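Side-chain contact in DNMT2 (Spodoptera frugiperda, PDB 4H0N), which probably methylates cytosine 38 in the anticodon loop of tRNA(Asp), with cytosine-5 methyltransferase activity on DNA as well: residues L116-K121 with K322-L327. The protein carries 3 engineered substitutions. Sequence-based numbering, arbitrary orientation.
Sequences LMENVK and KVISEL
With CG trans to the backbone N (chi1 -173°), the side chain of Leu116 is carried from the central sheet toward the C-terminal helix 321-332, whose Ile324 meets it with CG2, the branch that lies trans to its own backbone N. The contact belongs to the Rossmann-like core of a class I SAM-dependent methyltransferase: strand 114-119 runs between strands 72-75 and 161-168, and the helix lies against one face of the sheet. Residues 322-327 of the helix run roughly antiparallel to residues 116-119 of the strand (147°), and the axes of these two segments come no nearer than 10.3 Å, a gap bridged by side chains alone, with no hydrogen bond between the segments.

Leu116 divides its two methyls between successive turns of the helix. CD2 approaches Ile324 CG2 at 4.1 Å, while CD1 rests on the base of Leu327, 3.8 Å from its CB, the two leucine side chains crossing at about a right angle. Val319 and Met16 and Ala19 of helix 15-23 also pack on Ile324, while Tyr163 of the adjacent strand 161-168 and Phe146 and Leu148 of the edge strand 141-148 border Leu327.

Two residues along the strand, on the same face, Glu118 reaches out as an extended chain and lies across the end of Ile324. The carboxylate of this buried residue forms a long, weak ion pair with Arg161. The Glu118 side chain is about 6 Å from the bound S-adenosyl-L-homocysteine, so this end of the contact borders the cofactor pocket, where Glu118 OE1 sits against the methyl Ile324 CD1, 4.0 Å away.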
loop_
_atom_site.group_PDB
_atom_site.type_symbol
_atom_site.label_atom_id
_atom_site.label_comp_id
_atom_site.label_asym_id
_atom_site.label_seq_id
_atom_site.Cartn_x
_atom_site.Cartn_y
_atom_site.Cartn_z
ATOM N N LEU A 116 13.256 -4.980 4.388
ATOM C CA LEU A 116 12.546 -3.828 3.831
ATOM C C LEU A 116 11.190 -3.696 4.500
ATOM O O LEU A 116 10.392 -4.631 4.478
ATOM C CB LEU A 116 12.367 -3.951 2.313
ATOM C CG LEU A 116 11.790 -2.726 1.586
ATOM C CD1 LEU A 116 12.357 -2.656 0.181
ATOM C CD2 LEU A 116 10.262 -2.733 1.540
ATOM N N MET A 117 10.928 -2.530 5.083
ATOM C CA MET A 117 9.640 -2.278 5.708
ATOM C C MET A 117 8.951 -1.039 5.150
ATOM O O MET A 117 9.571 0.012 5.013
ATOM C CB MET A 117 9.801 -2.135 7.219
ATOM C CG MET A 117 8.549 -1.640 7.930
ATOM S SD MET A 117 8.879 -0.921 9.549
ATOM C CE MET A 117 10.335 0.053 9.188
ATOM N N GLU A 118 7.667 -1.177 4.828
ATOM C CA GLU A 118 6.803 -0.029 4.557
ATOM C C GLU A 118 6.005 0.327 5.818
ATOM O O GLU A 118 5.678 -0.544 6.621
ATOM C CB GLU A 118 5.843 -0.319 3.399
ATOM C CG GLU A 118 4.908 0.845 3.085
ATOM C CD GLU A 118 3.753 0.462 2.184
ATOM O OE1 GLU A 118 4.008 -0.058 1.077
ATOM O OE2 GLU A 118 2.588 0.689 2.582
ATOM N N ASN A 119 5.702 1.607 5.997
ATOM C CA ASN A 119 4.954 2.042 7.163
ATOM C C ASN A 119 4.128 3.284 6.850
ATOM O O ASN A 119 4.187 3.798 5.739
ATOM C CB ASN A 119 5.907 2.296 8.329
ATOM C CG ASN A 119 5.411 1.694 9.625
ATOM O OD1 ASN A 119 4.331 2.035 10.107
ATOM N ND2 ASN A 119 6.190 0.781 10.188
ATOM N N VAL A 120 3.350 3.761 7.816
ATOM C CA VAL A 120 2.517 4.938 7.582
ATOM C C VAL A 120 3.350 6.200 7.663
ATOM O O VAL A 120 4.426 6.207 8.258
ATOM C CB VAL A 120 1.360 5.057 8.600
ATOM C CG1 VAL A 120 0.329 3.963 8.374
ATOM C CG2 VAL A 120 1.890 5.030 10.030
ATOM N N LYS A 121 2.852 7.266 7.049
ATOM C CA LYS A 121 3.453 8.575 7.208
ATOM C C LYS A 121 3.387 8.920 8.687
ATOM O O LYS A 121 2.342 8.773 9.318
ATOM C CB LYS A 121 2.677 9.612 6.394
ATOM C CG LYS A 121 3.500 10.821 5.959
ATOM C CD LYS A 121 3.845 11.736 7.125
ATOM C CE LYS A 121 5.072 12.581 6.833
ATOM N NZ LYS A 121 5.641 13.158 8.084
ATOM N N LYS A 322 5.521 -0.625 -7.659
ATOM C CA LYS A 322 6.653 0.009 -8.334
ATOM C C LYS A 322 7.678 0.604 -7.376
ATOM O O LYS A 322 8.879 0.389 -7.528
ATOM C CB LYS A 322 6.165 1.077 -9.309
ATOM C CG LYS A 322 7.258 1.965 -9.858
ATOM C CD LYS A 322 7.189 2.018 -11.366
ATOM C CE LYS A 322 7.810 3.301 -11.890
ATOM N NZ LYS A 322 8.140 3.240 -13.340
ATOM N N VAL A 323 7.203 1.355 -6.392
ATOM C CA VAL A 323 8.092 1.983 -5.424
ATOM C C VAL A 323 8.943 0.948 -4.685
ATOM O O VAL A 323 10.145 1.143 -4.495
ATOM C CB VAL A 323 7.305 2.835 -4.411
ATOM C CG1 VAL A 323 8.239 3.437 -3.376
ATOM C CG2 VAL A 323 6.536 3.929 -5.134
ATOM N N ILE A 324 8.325 -0.160 -4.288
ATOM C CA ILE A 324 9.040 -1.189 -3.534
ATOM C C ILE A 324 10.076 -1.897 -4.401
ATOM O O ILE A 324 11.180 -2.209 -3.946
ATOM C CB ILE A 324 8.070 -2.210 -2.917
ATOM C CG1 ILE A 324 7.204 -1.522 -1.869
ATOM C CG2 ILE A 324 8.821 -3.371 -2.282
ATOM C CD1 ILE A 324 6.278 -2.449 -1.201
ATOM N N SER A 325 9.712 -2.133 -5.655
ATOM C CA SER A 325 10.627 -2.719 -6.616
ATOM C C SER A 325 11.871 -1.840 -6.744
ATOM O O SER A 325 13.003 -2.337 -6.782
ATOM C CB SER A 325 9.932 -2.878 -7.964
ATOM O OG SER A 325 10.729 -3.628 -8.862
ATOM N N GLU A 326 11.665 -0.528 -6.781
ATOM C CA GLU A 326 12.787 0.405 -6.857
ATOM C C GLU A 326 13.655 0.423 -5.600
ATOM O O GLU A 326 14.867 0.599 -5.689
ATOM C CB GLU A 326 12.304 1.815 -7.206
ATOM C CG GLU A 326 11.768 1.932 -8.623
ATOM C CD GLU A 326 12.785 1.506 -9.671
ATOM O OE1 GLU A 326 13.940 1.986 -9.624
ATOM O OE2 GLU A 326 12.431 0.680 -10.539
ATOM N N LEU A 327 13.040 0.249 -4.432
ATOM C CA LEU A 327 13.788 0.210 -3.176
ATOM C C LEU A 327 14.530 -1.115 -3.042
ATOM O O LEU A 327 15.653 -1.159 -2.533
ATOM C CB LEU A 327 12.861 0.420 -1.978
ATOM C CG LEU A 327 12.248 1.807 -1.779
ATOM C CD1 LEU A 327 11.186 1.762 -0.705
ATOM C CD2 LEU A 327 13.310 2.824 -1.421
#